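Local structure of phosphoglycerate oxidoreductase (Rhizobium etli, 4HY3) at residues 143-148 and 308-313; 182-187 and 215-220; 189-194 and 233-238; 209-214 and 219-224. The protein probably works as an NAD(P)-dependent 2-hydroxyacid dehydrogenase, reducing hydroxypyruvate or glyoxylate with a nicotinamide cofactor bound to its Rossmann-fold domain. All blocks are in the same frame, centred on the assembly; numbering follows the deposited sequence.

Contact 1. Residues 143-148 and 308-313; sequences LALARG and GFIRSA
Ile310 pushes its CD1 methyl into the last turn of helix 131-147, where Ala144 and Leu145 receive it. CD1 of Ile310 lies 3.4 Å from CB of Ala144 and 3.5 Å from CD2 of Leu145. One carbon thus touches two successive residues of the helix. With CG1 anti to the carbonyl carbon (chi1 -72°) and the chain extended beyond it, the isoleucine brings CD1 to the helix as its foremost atom. Leu145 does not aim at the strand from its backbone; its end nevertheless comes nearer, and the two side chains run past one another in opposite directions, with CG1 of Ile310 also 3.9 Å from CD2 of Leu145. CD2 of Leu145 passes 4.0 Å from the carbonyl O of Gly308. Strand 309-311 is the edge strand of the parallel sheet within this chain, and Ala288 of the adjoining strand 286-289 touches both Leu145 and Ile310, while Phe141, one turn back on the helix, also meets Ile310. The side chains meet through carbon alone, so helix and strand come together here by the fit of methyl groups, while backbone bonds to Ala287 hold the strand in the sheet.

Contact 2. Residues 182-187 and 215-220; sequences VGFGDL and EENGVE
Phe184 reaches across to the turn after helix 211-216 and lays the outer edge of its ring against the amide of Asn217. OD1 of Asn217 lies near the plane of the ring, 3.8 Å from CE2 of Phe184, and is almost as close to CZ, so the oxygen looks at the weakly positive rim of C-H groups and not at the pi cloud. Ring and amide stand nearly perpendicular, their planes 88° apart. The other end of the amide is already engaged: ND2 of Asn217 bonds to the carbonyl of Met213, which probably helps to fix how the amide is turned. On the other side of the ring tip, CE1 of Phe184 meets CG1 of Val219 at 4.2 Å, a looser, oblique apolar touch. The ring gets this far because CG is anti to the backbone N (chi1 -170°), which sends it out from the glycine-rich turn between strand 178-182 and helix 186-195. Gly183 and Gly185 there are consistent with the GxGxxG pattern of Rossmann dinucleotide-binding folds. Val204, Leu214 and Lys189 also pack on the ring. Were the ring of Phe184 cut back to an alanine here, Val219 and the Asn217 amide would probably lose the surface they rest on and a gap would open between the two turns. Oxygen at the rim and methyl beside it make this a mixed contact: dispersion and probably a weak electrostatic attraction join the turns, and neither is strongly directional.

Contact 3. Residues 189-194 and 233-238; sequences KALRRV and FIFVVA
A first torsion of -161° swings the branch of Leu191 away from its own amide nitrogen and inward from helix 186-195, while Phe235 sets its ring beside the backbone N (chi1 -64°) so that one face is offered to the leucine. CD2 of Leu191 then settles over that face, 4.2 Å from the centroid of the Phe235 ring and 26° off the ring normal, a CH-pi contact. The methyl is displaced toward the root of the ring: the distance from CD2 of Leu191 to CG of Phe235 is 3.9 Å, with CD1 of the ring as near. From another side, roughly at a right angle to the ring contact, CG2 of Val237 comes to 3.8 Å from CD2 of Leu191, so a single methyl is shared between an aromatic face and a valine branch. The leucine crosses both partners at a slant. This is helix-on-sheet packing within the Rossmann-type domain: the helix follows the glycine-rich turn after strand 178-182, and strand 233-236 lies next to that strand in the parallel sheet. Phe235 and Val237 point to the same side of the sheet, with the side chain of the intervening Val236 directed away from the helix, as the alternation of a strand requires; the chain leaves the strand at Val237, yet its side chain still joins the layer beneath the helix. Ile179 and Ile263 flank Phe235 on the two neighbouring strands, and Ile181 packs on Val237.

Contact 4. Residues 209-214 and 219-224; sequences LPRSML and VEPASL
The backbones close on each other at two places, with CA atoms 5.5 Å apart at Leu214 and Val219 and 5.8 Å apart at Arg211 and Pro221, and the amide N of Val219 bonds to the carbonyl O of Leu214 at 3.1 Å. That bond is moderately bent (151° at the hydrogen), and the donor sits 36° out of the carbonyl plane. Pro221 is the piece both helix side chains work on. CD1 of Leu214 touches CB of Pro221 at 3.5 Å, the two side chains sliding past in opposite directions, while the other methyl, CD2 of Leu214, meets CG2 of Val219 at 3.8 Å. Arg211 comes across the proline at about a right angle. Its chain, bent at chi3 (132°), brings the guanidinium down flat enough for CB of Pro221 to lie beneath the centre of one face, 3.9 Å from the plane, and NH1 of Arg211 to stand 3.6 Å from CG of Pro221. The proline is thus gripped between the aliphatic leucine and the flat cationic group. Val204 of strand 201-205 packs on Leu214 and Val219 from the sheet side, and on the outer side the backbone N of Ser212 makes a weak hydrogen bond to the carboxylate of Glu332 of the third subunit. The bond from Val219 N to Leu214 O, with Gly218 at positive phi, is the Schellman ending of helix 211-216, and it turns the chain into strand 220-221, completing the beta-alpha-beta unit that begins with strand 201-205 at the edge of the Rossmann-type sheet.

In the fold
All four contacts belong to the NAD-binding domain, and contacts 1, 3 and 4 reach the same parallel sheet. Contacts 1 and 4 involve its two outermost strands within the chain, their centres about 28 Å apart; contact 3 lies between, on a central strand. Contacts 2 and 4 share Val219 and Glu220, with centres about 7 Å apart, and Phe184 packs on Leu214. Contact 2 joins contact 3 through a probable hydrogen bond from Arg192 NE to Gly218 O, 3.0 Å. Contact 1 meets contact 3 where Ala146 packs on Phe233. The glycine-rich turn in contact 2 probably marks the dinucleotide site, as in related Rossmann folds.

Contact 1. Residues 143-148 and 308-313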
loop_
_atom_site.group_PDB
_atom_site.type_symbol
_atom_site.label_atom_id
_atom_site.label_comp_id
_atom_site.label_asym_id
_atom_site.label_seq_id
_atom_site.Cartn_x
_atom_site.Cartn_y
_atom_site.Cartn_z
ATOM N N LEU A 143 0.031 -7.946 -19.903
ATOM C CA LEU A 143 -1.390 -8.256 -19.995
ATOM C C LEU A 143 -1.814 -8.601 -21.403
ATOM O O LEU A 143 -2.737 -9.388 -21.607
ATOM C CB LEU A 143 -2.247 -7.123 -19.451
ATOM C CG LEU A 143 -1.915 -6.824 -17.998
ATOM C CD1 LEU A 143 -2.473 -5.455 -17.615
ATOM C CD2 LEU A 143 -2.432 -7.917 -17.077
ATOM N N ALA A 144 -1.148 -8.023 -22.383
ATOM C CA ALA A 144 -1.507 -8.365 -23.734
ATOM C C ALA A 144 -1.112 -9.828 -23.946
ATOM O O ALA A 144 -1.978 -10.647 -24.287
ATOM C CB ALA A 144 -0.857 -7.435 -24.746
ATOM N N LEU A 145 0.155 -10.176 -23.688
ATOM C CA LEU A 145 0.570 -11.590 -23.799
ATOM C C LEU A 145 -0.305 -12.495 -22.915
ATOM O O LEU A 145 -0.977 -13.349 -23.440
ATOM C CB LEU A 145 2.086 -11.816 -23.605
ATOM C CG LEU A 145 2.999 -11.036 -24.579
ATOM C CD1 LEU A 145 4.395 -10.743 -24.032
ATOM C CD2 LEU A 145 3.104 -11.630 -25.964
ATOM N N ALA A 146 -0.384 -12.254 -21.613
ATOM C CA ALA A 146 -1.098 -13.187 -20.736
ATOM C C ALA A 146 -2.601 -13.428 -21.024
ATOM O O ALA A 146 -3.234 -14.246 -20.339
ATOM C CB ALA A 146 -0.875 -12.846 -19.265
ATOM N N ARG A 147 -3.168 -12.729 -22.007
ATOM C CA ARG A 147 -4.590 -12.865 -22.356
ATOM C C ARG A 147 -4.799 -12.659 -23.846
ATOM O O ARG A 147 -5.932 -12.531 -24.311
ATOM C CB ARG A 147 -5.453 -11.866 -21.573
ATOM C CG ARG A 147 -5.304 -11.945 -20.060
ATOM C CD ARG A 147 -5.904 -13.210 -19.486
ATOM N NE ARG A 147 -7.353 -13.087 -19.396
ATOM C CZ ARG A 147 -7.997 -12.495 -18.384
ATOM N NH1 ARG A 147 -7.334 -11.963 -17.352
ATOM N NH2 ARG A 147 -9.321 -12.431 -18.397
ATOM N N GLY A 148 -3.696 -12.629 -24.589
ATOM C CA GLY A 148 -3.708 -12.461 -26.038
ATOM C C GLY A 148 -4.572 -11.300 -26.513
ATOM O O GLY A 148 -5.246 -11.416 -27.527
ATOM N N GLY A 308 2.962 -14.591 -32.014
ATOM C CA GLY A 308 3.299 -14.784 -30.599
ATOM C C GLY A 308 4.288 -13.765 -30.061
ATOM O O GLY A 308 4.729 -13.862 -28.912
ATOM N N PHE A 309 4.631 -12.794 -30.907
ATOM C CA PHE A 309 5.574 -11.740 -30.570
ATOM C C PHE A 309 4.894 -10.373 -30.756
ATOM O O PHE A 309 4.643 -9.967 -31.898
ATOM C CB PHE A 309 6.814 -11.857 -31.469
ATOM C CG PHE A 309 7.946 -10.944 -31.079
ATOM C CD1 PHE A 309 9.024 -11.431 -30.349
ATOM C CD2 PHE A 309 7.940 -9.592 -31.448
ATOM C CE1 PHE A 309 10.067 -10.592 -29.987
ATOM C CE2 PHE A 309 8.982 -8.749 -31.075
ATOM C CZ PHE A 309 10.043 -9.250 -30.341
ATOM N N ILE A 310 4.599 -9.679 -29.648
ATOM C CA ILE A 310 4.054 -8.299 -29.689
ATOM C C ILE A 310 5.104 -7.225 -29.991
ATOM O O ILE A 310 6.082 -7.100 -29.252
ATOM C CB ILE A 310 3.330 -7.916 -28.385
ATOM C CG1 ILE A 310 2.004 -8.655 -28.275
ATOM C CG2 ILE A 310 3.052 -6.420 -28.337
ATOM C CD1 ILE A 310 1.434 -8.663 -26.872
ATOM N N ARG A 311 4.856 -6.432 -31.045
ATOM C CA ARG A 311 5.804 -5.417 -31.566
ATOM C C ARG A 311 5.467 -3.955 -31.195
ATOM O O ARG A 311 4.282 -3.571 -31.121
ATOM C CB ARG A 311 5.931 -5.530 -33.093
ATOM C CG ARG A 311 6.793 -6.681 -33.592
ATOM C CD ARG A 311 6.235 -7.288 -34.883
ATOM N NE ARG A 311 4.851 -7.737 -34.717
ATOM C CZ ARG A 311 4.455 -9.005 -34.669
ATOM N NH1 ARG A 311 5.328 -10.002 -34.798
ATOM N NH2 ARG A 311 3.167 -9.268 -34.494
ATOM N N SER A 312 6.522 -3.152 -31.005
ATOM C CA SER A 312 6.422 -1.771 -30.540
ATOM C C SER A 312 7.653 -0.971 -31.015
ATOM O O SER A 312 8.779 -1.243 -30.581
ATOM C CB SER A 312 6.327 -1.760 -29.007
ATOM O OG SER A 312 5.545 -0.682 -28.538
ATOM N N ALA A 313 7.433 0.019 -31.886
ATOM C CA ALA A 313 8.507 0.756 -32.551
ATOM C C ALA A 313 9.313 1.768 -31.699
ATOM O O ALA A 313 9.281 2.982 -31.960
ATOM C CB ALA A 313 7.958 1.425 -33.793
#

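Contact 2. Residues 182-187 and 215-220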
loop_
_atom_site.group_PDB
_atom_site.type_symbol
_atom_site.label_atom_id
_atom_site.label_comp_id
_atom_site.label_asym_id
_atom_site.label_seq_id
_atom_site.Cartn_x
_atom_site.Cartn_y
_atom_site.Cartn_z
ATOM N N VAL A 182 15.083 -8.595 -14.918
ATOM C CA VAL A 182 16.517 -8.541 -15.259
ATOM C C VAL A 182 17.004 -7.080 -15.288
ATOM O O VAL A 182 16.806 -6.340 -16.268
ATOM C CB VAL A 182 16.828 -9.248 -16.603
ATOM C CG1 VAL A 182 18.293 -9.069 -16.979
ATOM C CG2 VAL A 182 16.482 -10.725 -16.540
ATOM N N GLY A 183 17.655 -6.676 -14.209
ATOM C CA GLY A 183 18.004 -5.275 -14.003
ATOM C C GLY A 183 16.973 -4.644 -13.101
ATOM O O GLY A 183 15.926 -5.233 -12.842
ATOM N N PHE A 184 17.278 -3.444 -12.612
ATOM C CA PHE A 184 16.404 -2.750 -11.680
ATOM C C PHE A 184 17.047 -1.459 -11.294
ATOM O O PHE A 184 17.824 -1.425 -10.328
ATOM C CB PHE A 184 16.243 -3.566 -10.394
ATOM C CG PHE A 184 15.169 -3.060 -9.467
ATOM C CD1 PHE A 184 13.878 -3.605 -9.517
ATOM C CD2 PHE A 184 15.446 -2.087 -8.525
ATOM C CE1 PHE A 184 12.878 -3.185 -8.654
ATOM C CE2 PHE A 184 14.447 -1.651 -7.659
ATOM C CZ PHE A 184 13.156 -2.200 -7.726
ATOM N N GLY A 185 16.733 -0.398 -12.021
ATOM C CA GLY A 185 17.145 0.941 -11.624
ATOM C C GLY A 185 15.829 1.653 -11.488
ATOM O O GLY A 185 14.906 1.138 -10.851
ATOM N N ASP A 186 15.707 2.807 -12.123
ATOM C CA ASP A 186 14.449 3.552 -12.100
ATOM C C ASP A 186 13.290 2.747 -12.733
ATOM O O ASP A 186 12.184 2.695 -12.178
ATOM C CB ASP A 186 14.618 4.900 -12.822
ATOM C CG ASP A 186 15.559 5.847 -12.096
ATOM O OD1 ASP A 186 15.479 5.965 -10.855
ATOM O OD2 ASP A 186 16.384 6.489 -12.775
ATOM N N LEU A 187 13.556 2.132 -13.892
ATOM C CA LEU A 187 12.567 1.369 -14.631
ATOM C C LEU A 187 12.107 0.204 -13.781
ATOM O O LEU A 187 10.913 -0.089 -13.686
ATOM C CB LEU A 187 13.171 0.840 -15.919
ATOM C CG LEU A 187 12.276 0.903 -17.158
ATOM C CD1 LEU A 187 10.814 0.679 -16.801
ATOM C CD2 LEU A 187 12.423 2.267 -17.831
ATOM N N GLU A 215 15.299 -5.716 -0.958
ATOM C CA GLU A 215 14.297 -6.190 -0.009
ATOM C C GLU A 215 13.352 -5.054 0.417
ATOM O O GLU A 215 12.152 -5.271 0.550
ATOM C CB GLU A 215 14.965 -6.833 1.223
ATOM C CG GLU A 215 15.570 -8.225 1.030
ATOM C CD GLU A 215 16.510 -8.633 2.177
ATOM O OE1 GLU A 215 16.477 -7.976 3.246
ATOM O OE2 GLU A 215 17.286 -9.613 2.023
ATOM N N GLU A 216 13.898 -3.853 0.605
ATOM C CA GLU A 216 13.119 -2.691 1.068
ATOM C C GLU A 216 12.350 -1.970 -0.048
ATOM O O GLU A 216 11.500 -1.119 0.223
ATOM C CB GLU A 216 14.021 -1.713 1.824
ATOM C CG GLU A 216 14.315 -2.183 3.242
ATOM C CD GLU A 216 15.730 -1.859 3.724
ATOM O OE1 GLU A 216 16.537 -1.306 2.937
ATOM O OE2 GLU A 216 16.036 -2.166 4.898
ATOM N N ASN A 217 12.667 -2.311 -1.292
ATOM C CA ASN A 217 11.909 -1.869 -2.455
ATOM C C ASN A 217 10.778 -2.841 -2.772
ATOM O O ASN A 217 10.212 -2.805 -3.857
ATOM C CB ASN A 217 12.837 -1.788 -3.667
ATOM C CG ASN A 217 13.405 -0.404 -3.876
ATOM O OD1 ASN A 217 12.973 0.320 -4.765
ATOM N ND2 ASN A 217 14.381 -0.024 -3.053
ATOM N N GLY A 218 10.485 -3.738 -1.838
ATOM C CA GLY A 218 9.547 -4.820 -2.070
ATOM C C GLY A 218 9.923 -5.860 -3.125
ATOM O O GLY A 218 9.069 -6.287 -3.892
ATOM N N VAL A 219 11.170 -6.303 -3.183
ATOM C CA VAL A 219 11.467 -7.393 -4.126
ATOM C C VAL A 219 12.422 -8.429 -3.537
ATOM O O VAL A 219 13.106 -8.161 -2.538
ATOM C CB VAL A 219 12.003 -6.920 -5.517
ATOM C CG1 VAL A 219 10.977 -6.098 -6.265
ATOM C CG2 VAL A 219 13.311 -6.154 -5.381
ATOM N N GLU A 220 12.479 -9.586 -4.200
ATOM C CA GLU A 220 13.337 -10.686 -3.808
ATOM C C GLU A 220 14.624 -10.746 -4.656
ATOM O O GLU A 220 14.594 -11.173 -5.824
ATOM C CB GLU A 220 12.546 -11.983 -3.943
ATOM C CG GLU A 220 13.221 -13.221 -3.386
ATOM C CD GLU A 220 12.314 -14.428 -3.475
ATOM O OE1 GLU A 220 11.084 -14.250 -3.318
ATOM O OE2 GLU A 220 12.825 -15.546 -3.713
#

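Contact 3. Residues 189-194 and 233-238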
loop_
_atom_site.group_PDB
_atom_site.type_symbol
_atom_site.label_atom_id
_atom_site.label_comp_id
_atom_site.label_asym_id
_atom_site.label_seq_id
_atom_site.Cartn_x
_atom_site.Cartn_y
_atom_site.Cartn_z
ATOM N N LYS A 189 12.007 0.214 -10.466
ATOM C CA LYS A 189 11.102 0.700 -9.398
ATOM C C LYS A 189 9.734 1.065 -9.923
ATOM O O LYS A 189 8.733 0.838 -9.237
ATOM C CB LYS A 189 11.667 1.901 -8.661
ATOM C CG LYS A 189 13.042 1.679 -8.061
ATOM C CD LYS A 189 13.591 2.949 -7.416
ATOM C CE LYS A 189 15.119 2.899 -7.339
ATOM N NZ LYS A 189 15.701 4.197 -6.881
ATOM N N ALA A 190 9.682 1.617 -11.139
ATOM C CA ALA A 190 8.415 2.094 -11.683
ATOM C C ALA A 190 7.520 0.890 -11.893
ATOM O O ALA A 190 6.294 0.953 -11.686
ATOM C CB ALA A 190 8.620 2.854 -12.986
ATOM N N LEU A 191 8.170 -0.209 -12.273
ATOM C CA LEU A 191 7.523 -1.457 -12.590
ATOM C C LEU A 191 7.017 -2.068 -11.295
ATOM O O LEU A 191 5.835 -2.409 -11.165
ATOM C CB LEU A 191 8.516 -2.351 -13.288
ATOM C CG LEU A 191 8.094 -3.553 -14.122
ATOM C CD1 LEU A 191 6.680 -3.527 -14.651
ATOM C CD2 LEU A 191 9.048 -3.648 -15.295
ATOM N N ARG A 192 7.892 -2.155 -10.306
ATOM C CA ARG A 192 7.463 -2.642 -9.007
ATOM C C ARG A 192 6.238 -1.869 -8.558
ATOM O O ARG A 192 5.365 -2.430 -7.914
ATOM C CB ARG A 192 8.582 -2.562 -7.970
ATOM C CG ARG A 192 8.175 -2.860 -6.540
ATOM C CD ARG A 192 7.361 -4.142 -6.400
ATOM N NE ARG A 192 6.991 -4.381 -5.000
ATOM C CZ ARG A 192 5.894 -3.933 -4.399
ATOM N NH1 ARG A 192 4.982 -3.214 -5.045
ATOM N NH2 ARG A 192 5.712 -4.209 -3.124
ATOM N N ARG A 193 6.153 -0.593 -8.911
ATOM C CA ARG A 193 5.012 0.191 -8.452
ATOM C C ARG A 193 3.713 -0.211 -9.160
ATOM O O ARG A 193 2.703 -0.483 -8.512
ATOM C CB ARG A 193 5.268 1.683 -8.570
ATOM C CG ARG A 193 4.174 2.512 -7.914
ATOM C CD ARG A 193 4.633 3.936 -7.622
ATOM N NE ARG A 193 5.047 4.595 -8.856
ATOM C CZ ARG A 193 6.312 4.767 -9.242
ATOM N NH1 ARG A 193 7.299 4.357 -8.465
ATOM N NH2 ARG A 193 6.595 5.355 -10.407
ATOM N N VAL A 194 3.744 -0.270 -10.486
ATOM C CA VAL A 194 2.531 -0.638 -11.208
ATOM C C VAL A 194 2.100 -2.063 -10.846
ATOM O O VAL A 194 0.912 -2.352 -10.776
ATOM C CB VAL A 194 2.588 -0.339 -12.728
ATOM C CG1 VAL A 194 2.796 1.133 -12.919
ATOM C CG2 VAL A 194 3.711 -1.083 -13.429
ATOM N N PHE A 233 6.725 -14.334 -15.839
ATOM C CA PHE A 233 6.951 -13.089 -16.538
ATOM C C PHE A 233 8.304 -12.505 -16.221
ATOM O O PHE A 233 8.631 -12.237 -15.058
ATOM C CB PHE A 233 5.873 -12.082 -16.199
ATOM C CG PHE A 233 4.473 -12.568 -16.461
ATOM C CD1 PHE A 233 3.915 -12.453 -17.714
ATOM C CD2 PHE A 233 3.721 -13.124 -15.440
ATOM C CE1 PHE A 233 2.637 -12.894 -17.959
ATOM C CE2 PHE A 233 2.435 -13.557 -15.677
ATOM C CZ PHE A 233 1.890 -13.438 -16.942
ATOM N N ILE A 234 9.079 -12.299 -17.283
ATOM C CA ILE A 234 10.442 -11.800 -17.194
ATOM C C ILE A 234 10.501 -10.506 -17.973
ATOM O O ILE A 234 10.189 -10.496 -19.170
ATOM C CB ILE A 234 11.454 -12.801 -17.815
ATOM C CG1 ILE A 234 11.365 -14.155 -17.106
ATOM C CG2 ILE A 234 12.884 -12.262 -17.811
ATOM C CD1 ILE A 234 11.537 -15.294 -18.076
ATOM N N PHE A 235 10.913 -9.435 -17.284
ATOM C CA PHE A 235 11.125 -8.123 -17.880
ATOM C C PHE A 235 12.626 -7.789 -17.914
ATOM O O PHE A 235 13.285 -7.821 -16.869
ATOM C CB PHE A 235 10.427 -7.042 -17.032
ATOM C CG PHE A 235 8.922 -7.159 -16.967
ATOM C CD1 PHE A 235 8.112 -6.469 -17.877
ATOM C CD2 PHE A 235 8.308 -7.938 -15.985
ATOM C CE1 PHE A 235 6.722 -6.558 -17.806
ATOM C CE2 PHE A 235 6.926 -8.039 -15.918
ATOM C CZ PHE A 235 6.127 -7.352 -16.826
ATOM N N VAL A 236 13.159 -7.460 -19.094
ATOM C CA VAL A 236 14.505 -6.856 -19.231
ATOM C C VAL A 236 14.431 -5.303 -19.243
ATOM O O VAL A 236 13.805 -4.680 -20.118
ATOM C CB VAL A 236 15.243 -7.319 -20.502
ATOM C CG1 VAL A 236 16.719 -6.976 -20.372
ATOM C CG2 VAL A 236 15.035 -8.812 -20.767
ATOM N N VAL A 237 15.135 -4.685 -18.307
ATOM C CA VAL A 237 14.765 -3.365 -17.854
ATOM C C VAL A 237 15.949 -2.387 -17.704
ATOM O O VAL A 237 15.777 -1.160 -17.794
ATOM C CB VAL A 237 13.920 -3.548 -16.581
ATOM C CG1 VAL A 237 14.259 -2.576 -15.485
ATOM C CG2 VAL A 237 12.472 -3.480 -16.948
ATOM N N ALA A 238 17.146 -2.944 -17.507
ATOM C CA ALA A 238 18.400 -2.188 -17.454
ATOM C C ALA A 238 19.533 -3.064 -17.960
ATOM O O ALA A 238 19.444 -4.298 -17.905
ATOM C CB ALA A 238 18.696 -1.716 -16.040
#

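Contact 4. Residues 209-214 and 219-224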
loop_
_atom_site.group_PDB
_atom_site.type_symbol
_atom_site.label_atom_id
_atom_site.label_comp_id
_atom_site.label_asym_id
_atom_site.label_seq_id
_atom_site.Cartn_x
_atom_site.Cartn_y
_atom_site.Cartn_z
ATOM N N LEU A 209 23.026 -3.258 -6.630
ATOM C CA LEU A 209 22.207 -2.867 -5.530
ATOM C C LEU A 209 22.341 -3.980 -4.526
ATOM O O LEU A 209 22.112 -5.141 -4.886
ATOM C CB LEU A 209 20.759 -2.604 -5.954
ATOM C CG LEU A 209 20.071 -1.527 -5.091
ATOM C CD1 LEU A 209 20.734 -0.162 -5.281
ATOM C CD2 LEU A 209 18.561 -1.473 -5.343
ATOM N N PRO A 210 22.770 -3.627 -3.289
ATOM C CA PRO A 210 22.800 -4.508 -2.108
ATOM C C PRO A 210 21.450 -5.189 -1.877
ATOM O O PRO A 210 20.406 -4.593 -2.154
ATOM C CB PRO A 210 23.087 -3.558 -0.938
ATOM C CG PRO A 210 23.631 -2.305 -1.553
ATOM C CD PRO A 210 23.182 -2.241 -2.983
ATOM N N ARG A 211 21.477 -6.424 -1.373
ATOM C CA ARG A 211 20.258 -7.182 -1.067
ATOM C C ARG A 211 19.343 -6.470 -0.080
ATOM O O ARG A 211 18.133 -6.631 -0.145
ATOM C CB ARG A 211 20.597 -8.596 -0.582
ATOM C CG ARG A 211 21.372 -9.406 -1.617
ATOM C CD ARG A 211 21.814 -10.758 -1.085
ATOM N NE ARG A 211 21.487 -11.819 -2.043
ATOM C CZ ARG A 211 20.401 -12.595 -1.969
ATOM N NH1 ARG A 211 19.534 -12.446 -0.970
ATOM N NH2 ARG A 211 20.181 -13.526 -2.890
ATOM N N SER A 212 19.910 -5.674 0.821
ATOM C CA SER A 212 19.102 -4.852 1.716
ATOM C C SER A 212 18.239 -3.794 1.021
ATOM O O SER A 212 17.208 -3.385 1.557
ATOM C CB SER A 212 19.976 -4.134 2.744
ATOM O OG SER A 212 19.572 -2.766 2.903
HETATM N N MSE A 213 18.682 -3.296 -0.128
HETATM C CA MSE A 213 17.965 -2.187 -0.766
HETATM C C MSE A 213 16.874 -2.768 -1.616
HETATM O O MSE A 213 15.803 -2.200 -1.704
HETATM C CB MSE A 213 18.909 -1.295 -1.556
HETATM C CG MSE A 213 20.119 -0.870 -0.734
HETATM SE SE MSE A 213 20.607 1.001 -1.136
HETATM C CE MSE A 213 19.176 1.959 -0.166
ATOM N N LEU A 214 17.134 -3.917 -2.224
ATOM C CA LEU A 214 16.114 -4.637 -2.960
ATOM C C LEU A 214 14.963 -5.064 -2.062
ATOM O O LEU A 214 13.796 -4.816 -2.366
ATOM C CB LEU A 214 16.705 -5.861 -3.670
ATOM C CG LEU A 214 17.576 -5.616 -4.907
ATOM C CD1 LEU A 214 18.115 -6.943 -5.397
ATOM C CD2 LEU A 214 16.843 -4.914 -6.041
ATOM N N VAL A 219 11.170 -6.303 -3.183
ATOM C CA VAL A 219 11.467 -7.393 -4.126
ATOM C C VAL A 219 12.422 -8.429 -3.537
ATOM O O VAL A 219 13.106 -8.161 -2.538
ATOM C CB VAL A 219 12.003 -6.920 -5.517
ATOM C CG1 VAL A 219 10.977 -6.098 -6.265
ATOM C CG2 VAL A 219 13.311 -6.154 -5.381
ATOM N N GLU A 220 12.479 -9.586 -4.200
ATOM C CA GLU A 220 13.337 -10.686 -3.808
ATOM C C GLU A 220 14.624 -10.746 -4.656
ATOM O O GLU A 220 14.594 -11.173 -5.824
ATOM C CB GLU A 220 12.546 -11.983 -3.943
ATOM C CG GLU A 220 13.221 -13.221 -3.386
ATOM C CD GLU A 220 12.314 -14.428 -3.475
ATOM O OE1 GLU A 220 11.084 -14.250 -3.318
ATOM O OE2 GLU A 220 12.825 -15.546 -3.713
ATOM N N PRO A 221 15.761 -10.326 -4.064
ATOM C CA PRO A 221 17.068 -10.346 -4.725
ATOM C C PRO A 221 17.368 -11.755 -5.129
ATOM O O PRO A 221 17.169 -12.657 -4.323
ATOM C CB PRO A 221 18.038 -9.929 -3.622
ATOM C CG PRO A 221 17.287 -10.043 -2.332
ATOM C CD PRO A 221 15.847 -9.837 -2.677
ATOM N N ALA A 222 17.829 -11.961 -6.354
ATOM C CA ALA A 222 17.913 -13.309 -6.884
ATOM C C ALA A 222 18.983 -13.494 -7.975
ATOM O O ALA A 222 19.505 -12.540 -8.552
ATOM C CB ALA A 222 16.539 -13.777 -7.369
ATOM N N SER A 223 19.317 -14.748 -8.228
ATOM C CA SER A 223 20.276 -15.097 -9.232
ATOM C C SER A 223 19.610 -14.873 -10.557
ATOM O O SER A 223 18.387 -14.933 -10.644
ATOM C CB SER A 223 20.564 -16.571 -9.095
ATOM O OG SER A 223 20.155 -16.967 -7.810
ATOM N N LEU A 224 20.422 -14.651 -11.589
ATOM C CA LEU A 224 19.928 -14.465 -12.941
ATOM C C LEU A 224 19.200 -15.702 -13.360
ATOM O O LEU A 224 18.216 -15.626 -14.077
ATOM C CB LEU A 224 21.089 -14.249 -13.893
ATOM C CG LEU A 224 20.987 -13.411 -15.172
ATOM C CD1 LEU A 224 22.412 -13.182 -15.641
ATOM C CD2 LEU A 224 20.167 -14.014 -16.299
#